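Local coordinates for protein glycerol trinitrate reductase (Agrobacterium tumefaciens, PDB 5EPD) that probably acts as an FMN-dependent oxidoreductase of the old yellow enzyme family that reduces glycerol trinitrate, here captured without its flavin, at residues A[302-314]-A[325-337]. Sequence-based numbering, arbitrary orientation.
Sequences SLRRRFSRTYIAN and HLADGRADLIAFG
Asp-332 OD2 is gripped by the backbone N of Tyr-311, at 2.8 Å on the anti side of the carboxylate, and more weakly by Arg-304 NH1. The other oxygen, OD1, takes a straighter bond than that of NH1 from Arg-304 NH2 at 2.9 Å, arriving from above the carboxylate plane; the guanidinium and carboxylate planes of this salt bridge stand 69° apart. Arg-304 also holds Gly-329 O side-on, with NE at 3.1 Å and NH2 at 3.0 Å on the same face of that carbonyl. Its chain, bent at chi2 (48°), carries the guanidinium to both acceptors. Gly-329, with positive phi, forms a Schellman motif after helix 319-327. Arg-304 thus joins the last turn of helix 300-306 to that turn and to the residue just before strand 333-336. Arg-330 O lies over one face of the Tyr-311 ring. Strands 310-313 and 333-336 pair in parallel: Ala-313 N donates to Leu-333 O, and Ala-335 N to Ala-313 O at 2.9 Å. Ile-312 CG1 meets Leu-333 CD1 on one face of the sheet; on the other, Ala-313 CB meets Ala-331 CB, of the loop before the strand, at 3.7 Å. Asn-314 ND2 donates to Ala-335 O from above the carbonyl plane. These seventh and eighth TIM-barrel strands are joined by a beta-alpha-beta crossover through helix 319-327; strand 281-284 flanks the first and strand 41-43 the second, closing the barrel.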
ATOM      1  N   SER A 302     -13.066  10.583  14.292  1.00 35.73           N
ATOM      2  CA  SER A 302     -12.964  11.874  13.629  1.00 35.99           C
ATOM      3  C   SER A 302     -12.772  11.671  12.137  1.00 34.73           C
ATOM      4  O   SER A 302     -13.502  12.259  11.344  1.00 33.41           O
ATOM      5  CB  SER A 302     -11.796  12.700  14.207  1.00 38.84           C
ATOM      6  OG  SER A 302     -11.608  13.943  13.514  1.00 39.31           O
ATOM      7  N   LEU A 303     -11.794  10.838  11.769  1.00 33.65           N
ATOM      8  CA  LEU A 303     -11.443  10.603  10.355  1.00 35.08           C
ATOM      9  C   LEU A 303     -12.580   9.919   9.619  1.00 36.63           C
ATOM     10  O   LEU A 303     -12.945  10.296   8.481  1.00 35.93           O
ATOM     11  CB  LEU A 303     -10.178   9.730  10.226  1.00 33.48           C
ATOM     12  CG  LEU A 303      -8.889  10.199  10.921  1.00 31.92           C
ATOM     13  CD1 LEU A 303      -7.737   9.322  10.482  1.00 30.66           C
ATOM     14  CD2 LEU A 303      -8.604  11.667  10.645  1.00 32.02           C
ATOM     15  N   ARG A 304     -13.103   8.889  10.277  1.00 36.22           N
ATOM     16  CA  ARG A 304     -14.325   8.206   9.852  1.00 37.27           C
ATOM     17  C   ARG A 304     -15.502   9.168   9.594  1.00 37.40           C
ATOM     18  O   ARG A 304     -16.197   9.052   8.577  1.00 36.90           O
ATOM     19  CB  ARG A 304     -14.707   7.180  10.922  1.00 37.63           C
ATOM     20  CG  ARG A 304     -16.002   6.447  10.677  1.00 38.79           C
ATOM     21  CD  ARG A 304     -16.074   5.916   9.260  1.00 39.28           C
ATOM     22  NE  ARG A 304     -16.890   4.718   9.175  1.00 40.33           N
ATOM     23  CZ  ARG A 304     -17.388   4.226   8.042  1.00 42.54           C
ATOM     24  NH1 ARG A 304     -17.182   4.850   6.883  1.00 41.77           N
ATOM     25  NH2 ARG A 304     -18.114   3.102   8.076  1.00 44.55           N
ATOM     26  N   ARG A 305     -15.725  10.108  10.511  1.00 36.23           N
ATOM     27  CA  ARG A 305     -16.770  11.104  10.330  1.00 37.57           C
ATOM     28  C   ARG A 305     -16.501  12.026   9.132  1.00 37.27           C
ATOM     29  O   ARG A 305     -17.389  12.310   8.341  1.00 37.78           O
ATOM     30  CB  ARG A 305     -16.919  11.928  11.604  1.00 43.40           C
ATOM     31  CG  ARG A 305     -17.933  11.344  12.562  1.00 48.07           C
ATOM     32  CD  ARG A 305     -18.064  12.174  13.824  1.00 52.23           C
ATOM     33  NE  ARG A 305     -17.483  11.451  14.950  1.00 57.16           N
ATOM     34  CZ  ARG A 305     -16.385  11.808  15.621  1.00 60.60           C
ATOM     35  NH1 ARG A 305     -15.964  11.039  16.628  1.00 60.48           N
ATOM     36  NH2 ARG A 305     -15.709  12.917  15.314  1.00 58.03           N
ATOM     37  N   ARG A 306     -15.260  12.477   9.000  1.00 37.14           N
ATOM     38  CA  ARG A 306     -14.883  13.433   7.964  1.00 37.10           C
ATOM     39  C   ARG A 306     -14.942  12.857   6.580  1.00 37.78           C
ATOM     40  O   ARG A 306     -15.134  13.592   5.615  1.00 41.62           O
ATOM     41  CB  ARG A 306     -13.471  13.936   8.208  1.00 37.23           C
ATOM     42  CG  ARG A 306     -13.395  14.820   9.418  1.00 37.79           C
ATOM     43  CD  ARG A 306     -11.963  15.080   9.835  1.00 38.29           C
ATOM     44  NE  ARG A 306     -11.945  15.624  11.185  1.00 37.67           N
ATOM     45  CZ  ARG A 306     -12.273  16.873  11.496  1.00 35.82           C
ATOM     46  NH1 ARG A 306     -12.620  17.737  10.550  1.00 35.61           N
ATOM     47  NH2 ARG A 306     -12.226  17.258  12.753  1.00 34.56           N
ATOM     48  N   PHE A 307     -14.732  11.555   6.468  1.00 35.84           N
ATOM     49  CA  PHE A 307     -14.699  10.927   5.160  1.00 34.47           C
ATOM     50  C   PHE A 307     -16.072  10.298   4.884  1.00 33.62           C
ATOM     51  O   PHE A 307     -16.622   9.529   5.681  1.00 30.24           O
ATOM     52  CB  PHE A 307     -13.536   9.913   5.051  1.00 34.54           C
ATOM     53  CG  PHE A 307     -13.230   9.503   3.628  1.00 35.01           C
ATOM     54  CD1 PHE A 307     -12.513  10.359   2.772  1.00 33.84           C
ATOM     55  CD2 PHE A 307     -13.691   8.288   3.126  1.00 32.03           C
ATOM     56  CE1 PHE A 307     -12.254   9.989   1.462  1.00 32.75           C
ATOM     57  CE2 PHE A 307     -13.443   7.931   1.814  1.00 31.21           C
ATOM     58  CZ  PHE A 307     -12.727   8.773   0.984  1.00 32.41           C
ATOM     59  N   SER A 308     -16.621  10.642   3.732  1.00 35.84           N
ATOM     60  CA  SER A 308     -18.004  10.339   3.424  1.00 37.81           C
ATOM     61  C   SER A 308     -18.162   9.044   2.594  1.00 37.95           C
ATOM     62  O   SER A 308     -19.272   8.587   2.376  1.00 37.91           O
ATOM     63  CB  SER A 308     -18.610  11.537   2.675  1.00 37.62           C
ATOM     64  OG  SER A 308     -18.242  11.522   1.299  1.00 39.45           O
ATOM     65  N   ARG A 309     -17.061   8.483   2.108  1.00 38.87           N
ATOM     66  CA  ARG A 309     -17.083   7.223   1.354  1.00 40.07           C
ATOM     67  C   ARG A 309     -16.513   6.073   2.207  1.00 38.35           C
ATOM     68  O   ARG A 309     -16.550   6.133   3.441  1.00 35.89           O
ATOM     69  CB  ARG A 309     -16.284   7.408   0.059  1.00 44.07           C
ATOM     70  CG  ARG A 309     -17.106   7.749  -1.167  1.00 48.54           C
ATOM     71  CD  ARG A 309     -17.457   9.215  -1.249  1.00 50.52           C
ATOM     72  NE  ARG A 309     -18.094   9.498  -2.533  1.00 55.98           N
ATOM     73  CZ  ARG A 309     -18.045  10.664  -3.185  1.00 59.60           C
ATOM     74  NH1 ARG A 309     -17.361  11.709  -2.716  1.00 59.12           N
ATOM     75  NH2 ARG A 309     -18.686  10.785  -4.337  1.00 59.25           N
ATOM     76  N   THR A 310     -15.967   5.044   1.553  1.00 37.84           N
ATOM     77  CA  THR A 310     -15.399   3.863   2.233  1.00 36.44           C
ATOM     78  C   THR A 310     -14.185   4.107   3.148  1.00 36.85           C
ATOM     79  O   THR A 310     -13.235   4.835   2.806  1.00 37.54           O
ATOM     80  CB  THR A 310     -15.002   2.806   1.202  1.00 37.00           C
ATOM     81  OG1 THR A 310     -16.124   2.574   0.349  1.00 37.28           O
ATOM     82  CG2 THR A 310     -14.555   1.492   1.865  1.00 35.34           C
ATOM     83  N   TYR A 311     -14.242   3.478   4.319  1.00 36.19           N
ATOM     84  CA  TYR A 311     -13.116   3.422   5.254  1.00 34.59           C
ATOM     85  C   TYR A 311     -12.683   1.943   5.280  1.00 31.89           C
ATOM     86  O   TYR A 311     -13.484   1.043   5.559  1.00 28.65           O
ATOM     87  CB  TYR A 311     -13.574   3.918   6.618  1.00 32.37           C
ATOM     88  CG  TYR A 311     -12.525   4.068   7.707  1.00 33.71           C
ATOM     89  CD1 TYR A 311     -11.933   2.952   8.330  1.00 33.23           C
ATOM     90  CD2 TYR A 311     -12.190   5.339   8.192  1.00 33.75           C
ATOM     91  CE1 TYR A 311     -11.008   3.121   9.377  1.00 33.94           C
ATOM     92  CE2 TYR A 311     -11.279   5.514   9.233  1.00 33.82           C
ATOM     93  CZ  TYR A 311     -10.691   4.420   9.828  1.00 33.96           C
ATOM     94  OH  TYR A 311      -9.795   4.653  10.858  1.00 35.08           O
ATOM     95  N   ILE A 312     -11.437   1.702   4.893  1.00 30.31           N
ATOM     96  CA  ILE A 312     -10.833   0.394   5.064  1.00 29.70           C
ATOM     97  C   ILE A 312      -9.966   0.443   6.318  1.00 30.59           C
ATOM     98  O   ILE A 312      -8.994   1.224   6.392  1.00 32.29           O
ATOM     99  CB  ILE A 312      -9.952   0.004   3.867  1.00 28.90           C
ATOM    100  CG1 ILE A 312     -10.750   0.138   2.565  1.00 28.44           C
ATOM    101  CG2 ILE A 312      -9.396  -1.405   4.065  1.00 28.38           C
ATOM    102  CD1 ILE A 312      -9.985  -0.244   1.314  1.00 28.43           C
ATOM    103  N   ALA A 313     -10.325  -0.374   7.304  1.00 29.76           N
ATOM    104  CA  ALA A 313      -9.559  -0.483   8.536  1.00 30.53           C
ATOM    105  C   ALA A 313      -8.551  -1.655   8.508  1.00 32.98           C
ATOM    106  O   ALA A 313      -8.844  -2.753   8.007  1.00 31.36           O
ATOM    107  CB  ALA A 313     -10.511  -0.618   9.712  1.00 31.76           C
ATOM    108  N   ASN A 314      -7.355  -1.409   9.042  1.00 36.95           N
ATOM    109  CA  ASN A 314      -6.332  -2.431   9.117  1.00 38.98           C
ATOM    110  C   ASN A 314      -5.871  -2.670  10.561  1.00 39.42           C
ATOM    111  O   ASN A 314      -5.177  -1.834  11.122  1.00 41.36           O
ATOM    112  CB  ASN A 314      -5.168  -2.044   8.204  1.00 40.03           C
ATOM    113  CG  ASN A 314      -4.060  -3.075   8.206  1.00 41.63           C
ATOM    114  OD1 ASN A 314      -2.956  -2.804   8.657  1.00 48.21           O
ATOM    115  ND2 ASN A 314      -4.355  -4.267   7.735  1.00 41.74           N
ATOM    116  N   HIS A 325     -16.481  -4.275  14.827  1.00 56.22           N
ATOM    117  CA  HIS A 325     -16.003  -3.051  14.181  1.00 51.72           C
ATOM    118  C   HIS A 325     -16.856  -2.661  12.958  1.00 51.19           C
ATOM    119  O   HIS A 325     -17.106  -1.485  12.715  1.00 50.83           O
ATOM    120  CB  HIS A 325     -14.561  -3.272  13.729  1.00 52.12           C
ATOM    121  CG  HIS A 325     -13.612  -2.194  14.141  1.00 54.16           C
ATOM    122  ND1 HIS A 325     -12.944  -1.404  13.227  1.00 56.27           N
ATOM    123  CD2 HIS A 325     -13.184  -1.803  15.364  1.00 55.12           C
ATOM    124  CE1 HIS A 325     -12.158  -0.557  13.868  1.00 55.50           C
ATOM    125  NE2 HIS A 325     -12.287  -0.778  15.166  1.00 56.04           N
ATOM    126  N   LEU A 326     -17.280  -3.653  12.180  1.00 51.57           N
ATOM    127  CA  LEU A 326     -18.150  -3.422  11.019  1.00 53.90           C
ATOM    128  C   LEU A 326     -19.590  -3.156  11.453  1.00 52.51           C
ATOM    129  O   LEU A 326     -20.197  -2.195  11.002  1.00 47.22           O
ATOM    130  CB  LEU A 326     -18.109  -4.620  10.050  1.00 54.50           C
ATOM    131  CG  LEU A 326     -17.091  -4.529   8.899  1.00 54.34           C
ATOM    132  CD1 LEU A 326     -16.400  -5.855   8.685  1.00 56.08           C
ATOM    133  CD2 LEU A 326     -17.736  -4.105   7.595  1.00 53.46           C
ATOM    134  N   ALA A 327     -20.123  -4.034  12.303  1.00 56.09           N
ATOM    135  CA  ALA A 327     -21.448  -3.865  12.931  1.00 58.52           C
ATOM    136  C   ALA A 327     -21.585  -2.498  13.605  1.00 57.52           C
ATOM    137  O   ALA A 327     -22.628  -1.869  13.526  1.00 58.43           O
ATOM    138  CB  ALA A 327     -21.694  -4.970  13.959  1.00 57.62           C
ATOM    139  N   ASP A 328     -20.510  -2.050  14.244  1.00 57.57           N
ATOM    140  CA  ASP A 328     -20.468  -0.771  14.946  1.00 58.72           C
ATOM    141  C   ASP A 328     -20.412   0.460  14.037  1.00 53.53           C
ATOM    142  O   ASP A 328     -20.465   1.566  14.532  1.00 52.82           O
ATOM    143  CB  ASP A 328     -19.233  -0.737  15.854  1.00 68.63           C
ATOM    144  CG  ASP A 328     -19.446   0.096  17.095  1.00 80.88           C
ATOM    145  OD1 ASP A 328     -20.504  -0.100  17.734  1.00 95.26           O
ATOM    146  OD2 ASP A 328     -18.560   0.921  17.447  1.00 83.05           O
ATOM    147  N   GLY A 329     -20.264   0.285  12.724  1.00 53.76           N
ATOM    148  CA  GLY A 329     -20.217   1.409  11.772  1.00 49.07           C
ATOM    149  C   GLY A 329     -18.866   2.108  11.684  1.00 48.90           C
ATOM    150  O   GLY A 329     -18.766   3.159  11.054  1.00 49.53           O
ATOM    151  N   ARG A 330     -17.828   1.527  12.294  1.00 46.50           N
ATOM    152  CA  ARG A 330     -16.473   2.114  12.326  1.00 46.12           C
ATOM    153  C   ARG A 330     -15.724   1.988  10.995  1.00 44.45           C
ATOM    154  O   ARG A 330     -14.881   2.842  10.668  1.00 44.12           O
ATOM    155  CB  ARG A 330     -15.628   1.456  13.414  1.00 49.24           C
ATOM    156  CG  ARG A 330     -16.227   1.575  14.799  1.00 55.59           C
ATOM    157  CD  ARG A 330     -15.714   0.498  15.736  1.00 61.50           C
ATOM    158  NE  ARG A 330     -15.573   1.031  17.087  1.00 69.44           N
ATOM    159  CZ  ARG A 330     -14.440   1.496  17.617  1.00 76.32           C
ATOM    160  NH1 ARG A 330     -13.294   1.479  16.936  1.00 73.83           N
ATOM    161  NH2 ARG A 330     -14.450   1.978  18.857  1.00 82.57           N
ATOM    162  N   ALA A 331     -16.021   0.921  10.245  1.00 41.38           N
ATOM    163  CA  ALA A 331     -15.430   0.688   8.925  1.00 38.60           C
ATOM    164  C   ALA A 331     -16.390  -0.033   8.027  1.00 38.27           C
ATOM    165  O   ALA A 331     -17.369  -0.629   8.486  1.00 36.07           O
ATOM    166  CB  ALA A 331     -14.153  -0.125   9.037  1.00 39.13           C
ATOM    167  N   ASP A 332     -16.071   0.005   6.736  1.00 37.22           N
ATOM    168  CA  ASP A 332     -16.845  -0.679   5.692  1.00 35.16           C
ATOM    169  C   ASP A 332     -16.157  -1.963   5.185  1.00 33.90           C
ATOM    170  O   ASP A 332     -16.828  -2.899   4.755  1.00 32.80           O
ATOM    171  CB  ASP A 332     -17.021   0.291   4.538  1.00 35.32           C
ATOM    172  CG  ASP A 332     -17.555   1.630   4.998  1.00 36.02           C
ATOM    173  OD1 ASP A 332     -18.627   1.607   5.639  1.00 32.96           O
ATOM    174  OD2 ASP A 332     -16.890   2.678   4.759  1.00 32.98           O
ATOM    175  N   LEU A 333     -14.819  -1.977   5.211  1.00 31.44           N
ATOM    176  CA  LEU A 333     -14.014  -3.136   4.840  1.00 30.33           C
ATOM    177  C   LEU A 333     -12.929  -3.347   5.906  1.00 33.78           C
ATOM    178  O   LEU A 333     -12.542  -2.406   6.623  1.00 33.98           O
ATOM    179  CB  LEU A 333     -13.375  -2.901   3.478  1.00 29.22           C
ATOM    180  CG  LEU A 333     -14.334  -2.478   2.362  1.00 29.40           C
ATOM    181  CD1 LEU A 333     -13.562  -2.137   1.100  1.00 29.98           C
ATOM    182  CD2 LEU A 333     -15.328  -3.597   2.079  1.00 31.04           C
ATOM    183  N   ILE A 334     -12.451  -4.577   6.040  1.00 35.56           N
ATOM    184  CA  ILE A 334     -11.339  -4.827   6.940  1.00 37.12           C
ATOM    185  C   ILE A 334     -10.248  -5.570   6.170  1.00 35.96           C
ATOM    186  O   ILE A 334     -10.525  -6.524   5.431  1.00 31.10           O
ATOM    187  CB  ILE A 334     -11.770  -5.484   8.270  1.00 42.40           C
ATOM    188  CG1 ILE A 334     -10.573  -6.104   8.993  1.00 45.75           C
ATOM    189  CG2 ILE A 334     -12.822  -6.545   8.042  1.00 48.71           C
ATOM    190  CD1 ILE A 334     -10.532  -5.795  10.478  1.00 50.80           C
ATOM    191  N   ALA A 335      -9.014  -5.053   6.307  1.00 33.90           N
ATOM    192  CA  ALA A 335      -7.859  -5.548   5.589  1.00 30.40           C
ATOM    193  C   ALA A 335      -7.031  -6.361   6.556  1.00 29.49           C
ATOM    194  O   ALA A 335      -6.755  -5.889   7.641  1.00 28.17           O
ATOM    195  CB  ALA A 335      -7.053  -4.395   5.024  1.00 29.77           C
ATOM    196  N   PHE A 336      -6.664  -7.580   6.136  1.00 29.65           N
ATOM    197  CA  PHE A 336      -5.839  -8.539   6.884  1.00 28.86           C
ATOM    198  C   PHE A 336      -4.515  -8.671   6.159  1.00 28.10           C
ATOM    199  O   PHE A 336      -4.482  -8.723   4.923  1.00 28.40           O
ATOM    200  CB  PHE A 336      -6.499  -9.927   6.888  1.00 30.18           C
ATOM    201  CG  PHE A 336      -7.803  -9.982   7.621  1.00 31.12           C
ATOM    202  CD1 PHE A 336      -8.965  -9.544   7.015  1.00 30.78           C
ATOM    203  CD2 PHE A 336      -7.866 -10.459   8.925  1.00 33.88           C
ATOM    204  CE1 PHE A 336     -10.165  -9.577   7.690  1.00 32.61           C
ATOM    205  CE2 PHE A 336      -9.069 -10.488   9.615  1.00 34.15           C
ATOM    206  CZ  PHE A 336     -10.221 -10.040   8.997  1.00 33.48           C
ATOM    207  N   GLY A 337      -3.424  -8.752   6.912  1.00 28.44           N
ATOM    208  CA  GLY A 337      -2.071  -8.761   6.319  1.00 27.94           C
ATOM    209  C   GLY A 337      -1.436 -10.146   6.297  1.00 28.27           C
ATOM    210  O   GLY A 337      -1.690 -10.943   5.391  1.00 28.11           O
TER